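Local coordinates for penicillin binding protein 2X (Streptococcus thermophilus, PDB 5U47) that probably cross-links adjacent glycan strands of septal cell-wall peptidoglycan as a transpeptidase that beta-lactams inactivate, at residues S295-L301 with S354-M359; L302-I306 with E468-Y472; F482-Y486 with T503-G507; I542-T546 with V561-L566. The protein carries 1 engineered substitution. All blocks are in the same frame, centred on the assembly; numbering follows the deposited sequence.

Contact 1 (S295-L301 with S354-M359)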
loop_
_atom_site.group_PDB
_atom_site.type_symbol
_atom_site.label_atom_id
_atom_site.label_comp_id
_atom_site.label_asym_id
_atom_site.label_seq_id
_atom_site.Cartn_x
_atom_site.Cartn_y
_atom_site.Cartn_z
ATOM N N SER A 295 -9.319 17.285 11.927
ATOM C CA SER A 295 -9.822 16.785 13.214
ATOM C C SER A 295 -9.740 15.315 13.612
ATOM O O SER A 295 -9.992 15.015 14.773
ATOM C CB SER A 295 -11.224 17.346 13.472
ATOM O OG SER A 295 -11.077 18.687 13.809
ATOM N N THR A 296 -9.384 14.411 12.702
ATOM C CA THR A 296 -9.180 13.021 13.087
ATOM C C THR A 296 -7.944 12.967 13.974
ATOM O O THR A 296 -7.785 12.028 14.760
ATOM C CB THR A 296 -8.972 12.099 11.872
ATOM O OG1 THR A 296 -7.931 12.643 11.048
ATOM C CG2 THR A 296 -10.260 11.991 11.072
ATOM N N MET A 297 -7.087 13.987 13.860
ATOM C CA MET A 297 -5.881 14.062 14.685
ATOM C C MET A 297 -6.250 14.252 16.172
ATOM O O MET A 297 -5.464 13.922 17.033
ATOM C CB MET A 297 -4.920 15.163 14.207
ATOM C CG MET A 297 -3.611 15.257 14.980
ATOM S SD MET A 297 -2.526 13.808 14.852
ATOM C CE MET A 297 -1.976 13.941 13.165
ATOM N N LYS A 298 -7.458 14.739 16.455
ATOM C CA LYS A 298 -7.940 14.881 17.833
ATOM C C LYS A 298 -8.035 13.535 18.554
ATOM O O LYS A 298 -8.107 13.505 19.775
ATOM C CB LYS A 298 -9.315 15.569 17.878
ATOM C CG LYS A 298 -9.314 16.983 17.320
ATOM C CD LYS A 298 -10.684 17.641 17.342
ATOM C CE LYS A 298 -10.540 19.112 16.947
ATOM N NZ LYS A 298 -11.788 19.744 16.501
ATOM N N VAL A 299 -8.049 12.432 17.801
ATOM C CA VAL A 299 -8.066 11.092 18.391
ATOM C C VAL A 299 -6.727 10.920 19.099
ATOM O O VAL A 299 -6.691 10.520 20.268
ATOM C CB VAL A 299 -8.285 9.988 17.325
ATOM C CG1 VAL A 299 -8.137 8.589 17.904
ATOM C CG2 VAL A 299 -9.668 10.110 16.689
ATOM N N MET A 300 -5.637 11.225 18.391
ATOM C CA MET A 300 -4.298 11.134 18.975
ATOM C C MET A 300 -4.179 12.095 20.161
ATOM O O MET A 300 -3.654 11.720 21.211
ATOM C CB MET A 300 -3.208 11.463 17.953
ATOM C CG MET A 300 -2.864 10.405 16.914
ATOM S SD MET A 300 -4.153 9.874 15.766
ATOM C CE MET A 300 -4.828 8.495 16.645
ATOM N N LEU A 301 -4.674 13.326 19.982
ATOM C CA LEU A 301 -4.622 14.353 21.031
ATOM C C LEU A 301 -5.294 13.903 22.298
ATOM O O LEU A 301 -4.716 13.993 23.369
ATOM C CB LEU A 301 -5.301 15.644 20.597
ATOM C CG LEU A 301 -5.285 16.690 21.744
ATOM C CD1 LEU A 301 -3.903 17.302 21.891
ATOM C CD2 LEU A 301 -6.297 17.757 21.523
ATOM N N SER A 354 -16.201 18.341 18.182
ATOM C CA SER A 354 -15.013 18.672 17.405
ATOM C C SER A 354 -14.632 20.152 17.622
ATOM O O SER A 354 -14.382 20.893 16.675
ATOM C CB SER A 354 -15.196 18.340 15.935
ATOM O OG SER A 354 -13.924 18.177 15.307
ATOM N N SER A 355 -14.564 20.546 18.889
ATOM C CA SER A 355 -14.169 21.894 19.271
ATOM C C SER A 355 -12.653 22.077 19.218
ATOM O O SER A 355 -11.935 21.477 20.013
ATOM C CB SER A 355 -14.661 22.202 20.689
ATOM O OG SER A 355 -14.160 23.450 21.162
ATOM N N ASN A 356 -12.178 22.898 18.279
ATOM C CA ASN A 356 -10.747 23.235 18.181
ATOM C C ASN A 356 -10.237 23.920 19.454
ATOM O O ASN A 356 -9.091 23.707 19.867
ATOM C CB ASN A 356 -10.473 24.183 17.012
ATOM C CG ASN A 356 -10.566 23.516 15.669
ATOM O OD1 ASN A 356 -10.634 22.291 15.547
ATOM N ND2 ASN A 356 -10.536 24.328 14.638
ATOM N N VAL A 357 -11.082 24.752 20.056
ATOM C CA VAL A 357 -10.736 25.475 21.282
ATOM C C VAL A 357 -10.502 24.502 22.436
ATOM O O VAL A 357 -9.486 24.587 23.139
ATOM C CB VAL A 357 -11.837 26.491 21.661
ATOM C CG1 VAL A 357 -11.571 27.105 23.021
ATOM C CG2 VAL A 357 -11.963 27.579 20.593
ATOM N N GLY A 358 -11.438 23.576 22.617
ATOM C CA GLY A 358 -11.340 22.580 23.675
ATOM C C GLY A 358 -10.092 21.731 23.518
ATOM O O GLY A 358 -9.398 21.438 24.493
ATOM N N MET A 359 -9.783 21.361 22.285
ATOM C CA MET A 359 -8.603 20.526 22.038
ATOM C C MET A 359 -7.324 21.342 22.230
ATOM O O MET A 359 -6.371 20.872 22.837
ATOM C CB MET A 359 -8.676 19.872 20.660
ATOM C CG MET A 359 -9.821 18.880 20.475
ATOM S SD MET A 359 -10.163 17.705 21.811
ATOM C CE MET A 359 -11.322 18.570 22.850
HETATM O O HOH W 1 -13.981 18.997 12.584
#
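Lys298 enters the gap between segments 295-301 and 354-359 with its chain extended beyond CG, and its NZ ends among oxygens. NZ donates to Ser354 OG at 2.9 Å and to Asn356 OD1 at 3.0 Å. It also donates to Ser295 OG, one turn earlier on its own segment. The bond to Asn356 is bent, with a C=O...donor angle of 148° and the donor tilted 21° from the carbonyl plane. Ser354 OG has a further partner in Lys505 NZ, so two lysine nitrogens meet one hydroxyl.

Ser295 and Lys298 fit the SxxK pattern of penicillin-binding transpeptidases. Ser354 and Asn356 fit the (S/Y)xN pattern, and by family likeness Ser295 is probably the serine acylated by beta-lactams.

The tight part lies along the carbons of the lysine, nearer its backbone. Met359 crosses Lys298 at about a right angle, and its CG presses on Lys298 CD at 3.5 Å. A turn further on, Leu301 CD2 meets Met359 CB at 3.3 Å, closer than usual for two carbons. Leu301 CG stands anti to the backbone N (chi1 178°), which sends the branch toward Met359. The serine end is polar and less closely packed, and Asn356 beside it is partly exposed. There the two serine hydroxyls lie 3.3 Å apart, OG to OG, and a water sits 2.8 Å from Ser354 OG and only weakly bonded to Ser295 OG.

Contact 2 (L302-I306 with E468-Y472)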
loop_
_atom_site.group_PDB
_atom_site.type_symbol
_atom_site.label_atom_id
_atom_site.label_comp_id
_atom_site.label_asym_id
_atom_site.label_seq_id
_atom_site.Cartn_x
_atom_site.Cartn_y
_atom_site.Cartn_z
ATOM N N LEU A 302 -6.539 13.456 22.168
ATOM C CA LEU A 302 -7.312 12.976 23.292
ATOM C C LEU A 302 -6.629 11.811 23.993
ATOM O O LEU A 302 -6.602 11.777 25.225
ATOM C CB LEU A 302 -8.710 12.553 22.844
ATOM C CG LEU A 302 -9.640 12.017 23.937
ATOM C CD1 LEU A 302 -9.891 13.068 25.001
ATOM C CD2 LEU A 302 -10.956 11.560 23.343
ATOM N N SER A 303 -6.074 10.870 23.220
ATOM C CA SER A 303 -5.397 9.711 23.824
ATOM C C SER A 303 -4.198 10.153 24.655
ATOM O O SER A 303 -3.922 9.568 25.700
ATOM C CB SER A 303 -4.945 8.683 22.783
ATOM O OG SER A 303 -3.869 9.149 21.988
ATOM N N ALA A 304 -3.489 11.167 24.162
ATOM C CA ALA A 304 -2.317 11.713 24.850
ATOM C C ALA A 304 -2.728 12.424 26.143
ATOM O O ALA A 304 -2.087 12.267 27.185
ATOM C CB ALA A 304 -1.561 12.667 23.938
ATOM N N ALA A 305 -3.798 13.209 26.064
ATOM C CA ALA A 305 -4.306 13.910 27.238
ATOM C C ALA A 305 -4.705 12.911 28.316
ATOM O O ALA A 305 -4.418 13.125 29.502
ATOM C CB ALA A 305 -5.491 14.792 26.871
ATOM N N ILE A 306 -5.362 11.824 27.916
ATOM C CA ILE A 306 -5.783 10.803 28.883
ATOM C C ILE A 306 -4.558 10.103 29.460
ATOM O O ILE A 306 -4.461 9.917 30.681
ATOM C CB ILE A 306 -6.769 9.795 28.264
ATOM C CG1 ILE A 306 -8.087 10.517 27.927
ATOM C CG2 ILE A 306 -7.021 8.635 29.230
ATOM C CD1 ILE A 306 -9.061 9.698 27.104
ATOM N N GLU A 468 -10.415 4.293 26.743
ATOM C CA GLU A 468 -11.209 5.475 27.087
ATOM C C GLU A 468 -11.411 6.375 25.875
ATOM O O GLU A 468 -12.505 6.913 25.675
ATOM C CB GLU A 468 -10.610 6.223 28.287
ATOM C CG GLU A 468 -10.738 5.402 29.558
ATOM C CD GLU A 468 -10.163 6.080 30.789
ATOM O OE1 GLU A 468 -10.166 5.445 31.879
ATOM O OE2 GLU A 468 -9.709 7.239 30.675
ATOM N N THR A 469 -10.374 6.524 25.063
ATOM C CA THR A 469 -10.472 7.309 23.839
ATOM C C THR A 469 -11.564 6.718 22.933
ATOM O O THR A 469 -12.420 7.459 22.441
ATOM C CB THR A 469 -9.121 7.382 23.088
ATOM O OG1 THR A 469 -8.153 8.034 23.913
ATOM C CG2 THR A 469 -9.257 8.169 21.798
ATOM N N ARG A 470 -11.569 5.388 22.775
ATOM C CA ARG A 470 -12.580 4.722 21.937
ATOM C C ARG A 470 -13.990 4.931 22.478
ATOM O O ARG A 470 -14.922 5.149 21.710
ATOM C CB ARG A 470 -12.302 3.229 21.772
ATOM C CG ARG A 470 -11.079 2.901 20.903
ATOM C CD ARG A 470 -11.058 1.436 20.470
ATOM N NE ARG A 470 -11.239 0.510 21.593
ATOM C CZ ARG A 470 -10.288 0.130 22.451
ATOM N NH1 ARG A 470 -9.035 0.591 22.367
ATOM N NH2 ARG A 470 -10.594 -0.709 23.431
ATOM N N ASN A 471 -14.140 4.880 23.796
ATOM C CA ASN A 471 -15.446 5.112 24.404
ATOM C C ASN A 471 -15.906 6.570 24.188
ATOM O O ASN A 471 -17.057 6.797 23.829
ATOM C CB ASN A 471 -15.458 4.739 25.877
ATOM C CG ASN A 471 -16.826 4.949 26.501
ATOM O OD1 ASN A 471 -17.825 4.420 26.013
ATOM N ND2 ASN A 471 -16.882 5.746 27.559
ATOM N N TYR A 472 -15.020 7.549 24.370
ATOM C CA TYR A 472 -15.401 8.952 24.110
ATOM C C TYR A 472 -15.811 9.134 22.648
ATOM O O TYR A 472 -16.716 9.908 22.344
ATOM C CB TYR A 472 -14.283 9.946 24.479
ATOM C CG TYR A 472 -14.014 10.046 25.966
ATOM C CD1 TYR A 472 -15.013 10.451 26.841
ATOM C CD2 TYR A 472 -12.754 9.790 26.495
ATOM C CE1 TYR A 472 -14.781 10.557 28.209
ATOM C CE2 TYR A 472 -12.517 9.889 27.853
ATOM C CZ TYR A 472 -13.534 10.276 28.701
ATOM O OH TYR A 472 -13.298 10.382 30.047
#
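Helices 302-306 and 468-472 run at 130° to each other, their axes 9.8 Å apart at closest approach, with Ser303 and Thr469 nearest in the backbone. Thr469 sets its OG1 against the backbone of the other helix, 3.2 Å from Ser303 CA. That hydroxyl has a hydrogen bond to Ala465 O in its own helix. Its approach to Ser303 is contact with carbon atoms, CA and CB.

Ile306 and Leu302, one turn apart, face the second helix. Ile306 CD1 lies near the plane of the Tyr472 ring, at its edge, 3.5 Å from CE2. The Leu302 side chain crosses that of Tyr472 at about a right angle, and CD2 rests 3.9 Å from Tyr472 CB. The contact packs the helix that follows the probable SxxK serine, Ser295, against helix 463-478 within the transpeptidase domain. Phe311 meets the Tyr472 ring edge-to-face, and Phe351 also touches Leu302.

The Glu468 end is less buried. Its extended chain passes Ile306, and OE2 stops 3.4 Å from Ile306 CG2. CG2 is anti to the backbone N of Ile306, while CG1 lies beside that N (chi1 -67°). The two branches thus divide, CG2 meeting the carboxylate and CD1 the ring. The other carboxylate oxygen, Glu468 OE1, accepts from Gln464 NE2.

Contact 3 (F482-Y486 with T503-G507). Engineered in segment 503-507: Thr503 (natural residue Ala).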
loop_
_atom_site.group_PDB
_atom_site.type_symbol
_atom_site.label_atom_id
_atom_site.label_comp_id
_atom_site.label_asym_id
_atom_site.label_seq_id
_atom_site.Cartn_x
_atom_site.Cartn_y
_atom_site.Cartn_z
ATOM N N PHE A 482 -24.400 17.264 20.929
ATOM C CA PHE A 482 -23.028 17.628 20.584
ATOM C C PHE A 482 -22.327 16.826 19.512
ATOM O O PHE A 482 -21.415 17.351 18.901
ATOM C CB PHE A 482 -22.158 17.610 21.858
ATOM C CG PHE A 482 -22.613 18.596 22.897
ATOM C CD1 PHE A 482 -22.283 19.940 22.779
ATOM C CD2 PHE A 482 -23.389 18.189 23.977
ATOM C CE1 PHE A 482 -22.717 20.865 23.715
ATOM C CE2 PHE A 482 -23.827 19.117 24.923
ATOM C CZ PHE A 482 -23.486 20.452 24.792
ATOM N N GLY A 483 -22.748 15.586 19.271
ATOM C CA GLY A 483 -22.062 14.723 18.307
ATOM C C GLY A 483 -22.123 15.201 16.869
ATOM O O GLY A 483 -23.209 15.358 16.310
ATOM N N THR A 484 -20.957 15.416 16.265
ATOM C CA THR A 484 -20.879 15.873 14.881
ATOM C C THR A 484 -21.294 14.796 13.891
ATOM O O THR A 484 -21.562 15.100 12.735
ATOM C CB THR A 484 -19.456 16.321 14.515
ATOM O OG1 THR A 484 -18.535 15.261 14.809
ATOM C CG2 THR A 484 -19.088 17.564 15.300
ATOM N N LEU A 485 -21.341 13.547 14.342
ATOM C CA LEU A 485 -21.734 12.437 13.483
ATOM C C LEU A 485 -23.057 11.790 13.892
ATOM O O LEU A 485 -23.301 10.618 13.585
ATOM C CB LEU A 485 -20.591 11.409 13.358
ATOM C CG LEU A 485 -19.358 11.913 12.599
ATOM C CD1 LEU A 485 -18.281 10.847 12.559
ATOM C CD2 LEU A 485 -19.710 12.350 11.180
ATOM N N TYR A 486 -23.920 12.571 14.557
ATOM C CA TYR A 486 -25.279 12.137 14.910
ATOM C C TYR A 486 -26.202 12.717 13.841
ATOM O O TYR A 486 -26.042 13.872 13.451
ATOM C CB TYR A 486 -25.680 12.657 16.284
ATOM C CG TYR A 486 -27.051 12.218 16.758
ATOM C CD1 TYR A 486 -27.243 10.979 17.373
ATOM C CD2 TYR A 486 -28.153 13.056 16.629
ATOM C CE1 TYR A 486 -28.500 10.584 17.832
ATOM C CE2 TYR A 486 -29.408 12.669 17.084
ATOM C CZ TYR A 486 -29.572 11.434 17.685
ATOM O OH TYR A 486 -30.818 11.054 18.142
ATOM N N THR A 503 -17.027 3.367 17.192
ATOM C CA THR A 503 -16.073 4.389 17.619
ATOM C C THR A 503 -15.754 5.236 16.387
ATOM O O THR A 503 -15.170 4.737 15.411
ATOM C CB THR A 503 -14.838 3.667 18.205
ATOM O OG1 THR A 503 -15.119 3.354 19.575
ATOM C CG2 THR A 503 -13.546 4.482 18.115
ATOM N N VAL A 504 -16.151 6.508 16.403
ATOM C CA VAL A 504 -15.931 7.349 15.244
ATOM C C VAL A 504 -15.390 8.733 15.578
ATOM O O VAL A 504 -15.558 9.223 16.692
ATOM C CB VAL A 504 -17.249 7.523 14.476
ATOM C CG1 VAL A 504 -17.794 6.166 14.037
ATOM C CG2 VAL A 504 -18.290 8.230 15.352
ATOM N N LYS A 505 -14.730 9.345 14.598
ATOM C CA LYS A 505 -14.302 10.745 14.690
ATOM C C LYS A 505 -14.256 11.303 13.292
ATOM O O LYS A 505 -13.635 10.728 12.397
ATOM C CB LYS A 505 -12.944 10.922 15.363
ATOM C CG LYS A 505 -12.548 12.405 15.552
ATOM C CD LYS A 505 -13.486 13.152 16.512
ATOM C CE LYS A 505 -13.165 14.632 16.605
ATOM N NZ LYS A 505 -13.734 15.415 15.471
ATOM N N SER A 506 -14.898 12.437 13.112
ATOM C CA SER A 506 -14.945 13.101 11.844
ATOM C C SER A 506 -13.871 14.126 11.813
ATOM O O SER A 506 -13.337 14.549 12.849
ATOM C CB SER A 506 -16.280 13.861 11.694
ATOM O OG SER A 506 -16.433 14.799 12.759
ATOM N N GLY A 507 -13.617 14.604 10.616
ATOM C CA GLY A 507 -12.689 15.662 10.446
ATOM C C GLY A 507 -12.989 16.562 9.269
ATOM O O GLY A 507 -13.596 16.165 8.261
HETATM O O HOH W 2 -16.371 15.069 16.687
#
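Thr484 and Ser506 turn their hydroxyls to each other, and Leu485 lies beside them over the strand. Segment 503-507 is part of an outermost strand of the five-stranded antiparallel sheet of the transpeptidase domain. Its Lys505, Ser506 and Gly507 fit the K(T/S)G motif of the penicillin-binding fold. Segment 482-486 contains a type I turn from Gly483 to Tyr486.

Thr484 OG1 and Ser506 OG are hydrogen-bonded at 3.0 Å, and either may be the donor. On both residues the hydroxyl sits between the backbone N and the carbonyl carbon (chi1 54° for Thr484 and 58° for Ser506), which points the two oxygens at each other across the gap.

Leu485 points its branches at the strand. CD1 and CD2 both reach Ser506 CB, CD1 at 3.7 Å, and CD1 also meets Val504 CG2 at 3.8 Å. The isobutyl end thus bridges two residues on one side of the strand, while the CB of Lys505 points away between them. Val476 of helix 463-478 and Val530 of the adjacent strand touch Leu485 as well.

Lys505 bends back so that NZ donates to Ser506 O at 2.8 Å, with the donor tilted 22° from the carbonyl plane. The same nitrogen faces Ser354 of the neighbouring site. One water joins the two segments, accepting from Lys505 NZ and lying 2.9 Å from Thr484 OG1.

Contact 4 (I542-T546 with V561-L566)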
loop_
_atom_site.group_PDB
_atom_site.type_symbol
_atom_site.label_atom_id
_atom_site.label_comp_id
_atom_site.label_asym_id
_atom_site.label_seq_id
_atom_site.Cartn_x
_atom_site.Cartn_y
_atom_site.Cartn_z
ATOM N N ILE A 542 -10.882 -1.177 11.206
ATOM C CA ILE A 542 -10.709 0.262 11.172
ATOM C C ILE A 542 -10.989 0.662 9.719
ATOM O O ILE A 542 -10.536 -0.014 8.776
ATOM C CB ILE A 542 -9.246 0.703 11.438
ATOM C CG1 ILE A 542 -8.756 0.235 12.806
ATOM C CG2 ILE A 542 -9.114 2.229 11.352
ATOM C CD1 ILE A 542 -7.235 0.282 12.932
ATOM N N MET A 543 -11.719 1.749 9.541
ATOM C CA MET A 543 -11.944 2.293 8.212
ATOM C C MET A 543 -11.652 3.788 8.237
ATOM O O MET A 543 -12.038 4.494 9.175
ATOM C CB MET A 543 -13.359 2.013 7.735
ATOM C CG MET A 543 -13.576 2.413 6.295
ATOM S SD MET A 543 -15.133 1.769 5.659
ATOM C CE MET A 543 -14.921 2.187 3.936
ATOM N N TYR A 544 -10.975 4.268 7.206
ATOM C CA TYR A 544 -10.620 5.689 7.089
ATOM C C TYR A 544 -11.012 6.170 5.710
ATOM O O TYR A 544 -10.608 5.572 4.699
ATOM C CB TYR A 544 -9.125 5.855 7.339
ATOM C CG TYR A 544 -8.558 7.255 7.252
ATOM C CD1 TYR A 544 -9.122 8.310 7.961
ATOM C CD2 TYR A 544 -7.377 7.496 6.581
ATOM C CE1 TYR A 544 -8.565 9.580 7.929
ATOM C CE2 TYR A 544 -6.818 8.770 6.535
ATOM C CZ TYR A 544 -7.408 9.805 7.221
ATOM O OH TYR A 544 -6.853 11.071 7.182
ATOM N N VAL A 545 -11.782 7.256 5.666
ATOM C CA VAL A 545 -12.288 7.812 4.416
ATOM C C VAL A 545 -11.994 9.288 4.346
ATOM O O VAL A 545 -12.123 9.981 5.363
ATOM C CB VAL A 545 -13.814 7.588 4.314
ATOM C CG1 VAL A 545 -14.375 8.164 3.020
ATOM C CG2 VAL A 545 -14.126 6.111 4.414
ATOM N N THR A 546 -11.595 9.766 3.162
ATOM C CA THR A 546 -11.328 11.176 2.930
ATOM C C THR A 546 -11.921 11.594 1.580
ATOM O O THR A 546 -12.055 10.782 0.685
ATOM C CB THR A 546 -9.811 11.513 2.887
ATOM O OG1 THR A 546 -9.239 11.086 1.636
ATOM C CG2 THR A 546 -9.038 10.869 4.066
ATOM N N VAL A 561 -20.549 5.119 2.365
ATOM C CA VAL A 561 -19.345 4.315 2.189
ATOM C C VAL A 561 -18.949 3.526 3.449
ATOM O O VAL A 561 -18.654 2.349 3.351
ATOM C CB VAL A 561 -18.195 5.183 1.592
ATOM C CG1 VAL A 561 -17.800 6.312 2.511
ATOM C CG2 VAL A 561 -16.985 4.330 1.269
ATOM N N VAL A 562 -19.015 4.131 4.629
ATOM C CA VAL A 562 -18.603 3.438 5.839
ATOM C C VAL A 562 -19.565 2.314 6.266
ATOM O O VAL A 562 -19.137 1.176 6.434
ATOM C CB VAL A 562 -18.390 4.417 7.015
ATOM C CG1 VAL A 562 -17.921 3.678 8.266
ATOM C CG2 VAL A 562 -17.389 5.492 6.630
ATOM N N ASN A 563 -20.851 2.618 6.384
ATOM C CA ASN A 563 -21.826 1.638 6.906
ATOM C C ASN A 563 -21.863 0.301 6.165
ATOM O O ASN A 563 -21.675 -0.740 6.789
ATOM C CB ASN A 563 -23.274 2.233 7.003
ATOM C CG ASN A 563 -23.349 3.483 7.873
ATOM O OD1 ASN A 563 -22.357 4.164 8.073
ATOM N ND2 ASN A 563 -24.541 3.795 8.376
ATOM N N PRO A 564 -22.114 0.318 4.844
ATOM C CA PRO A 564 -22.212 -0.981 4.173
ATOM C C PRO A 564 -20.882 -1.741 4.073
ATOM O O PRO A 564 -20.880 -2.966 4.096
ATOM C CB PRO A 564 -22.800 -0.632 2.807
ATOM C CG PRO A 564 -22.522 0.810 2.600
ATOM C CD PRO A 564 -22.372 1.447 3.929
ATOM N N VAL A 565 -19.765 -1.029 3.983
ATOM C CA VAL A 565 -18.454 -1.684 3.868
ATOM C C VAL A 565 -18.086 -2.358 5.178
ATOM O O VAL A 565 -17.702 -3.529 5.177
ATOM C CB VAL A 565 -17.374 -0.696 3.388
ATOM C CG1 VAL A 565 -15.969 -1.351 3.427
ATOM C CG2 VAL A 565 -17.721 -0.241 1.974
ATOM N N LEU A 566 -18.232 -1.657 6.301
ATOM C CA LEU A 566 -17.969 -2.291 7.604
ATOM C C LEU A 566 -18.942 -3.422 7.918
ATOM O O LEU A 566 -18.551 -4.400 8.560
ATOM C CB LEU A 566 -17.946 -1.272 8.749
ATOM C CG LEU A 566 -16.728 -0.373 8.754
ATOM C CD1 LEU A 566 -16.789 0.576 9.922
ATOM C CD2 LEU A 566 -15.437 -1.189 8.802
#
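Met543 and Val545, on the same side of strand 542-546, pack against helix 561-566. This is the packing of a helix on the antiparallel sheet of the transpeptidase domain. The segments run at 151°, with their axes 9.7 Å apart at closest approach.

Met543 buries the largest area. Its CG is anti to the backbone N (chi1 -173°) and the rest of the chain is extended, so the thioether stretches out to the helix. SD lies 3.9 Å from Val562 CA. CE sits against Val565, 3.7 Å from CG1, and the two side chains cross at about a right angle. Nearer the strand, Met543 CB meets Leu566 CD2 at 4.0 Å.

Val545, two residues on, reaches Val561 tip to tip, CG1 to CG1 at 3.9 Å. Its other branch, CG2, meets Val562 CG2 obliquely.

Helix 224-241 adds Leu230 against Met543 and Phe237 against Val561. Val530 and Ala532 of the next strand touch Val562. Pro564 has no N-H to give, and the helix is kinked here, with the N of residues 563 and 564 making no bond to the turn before. Val561 O is buried without a polar partner in the model, and Met543 CE lies 3.8 Å from it.

Overall arrangement
Contacts 1 and 3 bring together the residues of the likely active site, their centres about 11 Å apart. They join directly where Ser354 OG lies 2.8 Å from Lys505 NZ, a probable hydrogen bond between the (S/Y)xN and K(T/S)G patterns. Contact 2 uses the same helix 297-308 as contact 1, and Val299 O touches Thr469 CG2 at 3.8 Å. It also meets contact 3, since Arg470 O is 2.8 Å from OG1 of the engineered Thr503. Contact 4 touches none of the others. Its centre is about 20 Å from that of contact 1, though their nearest atoms are about 4 Å apart. It shares with contact 3 the sheet that carries Lys505.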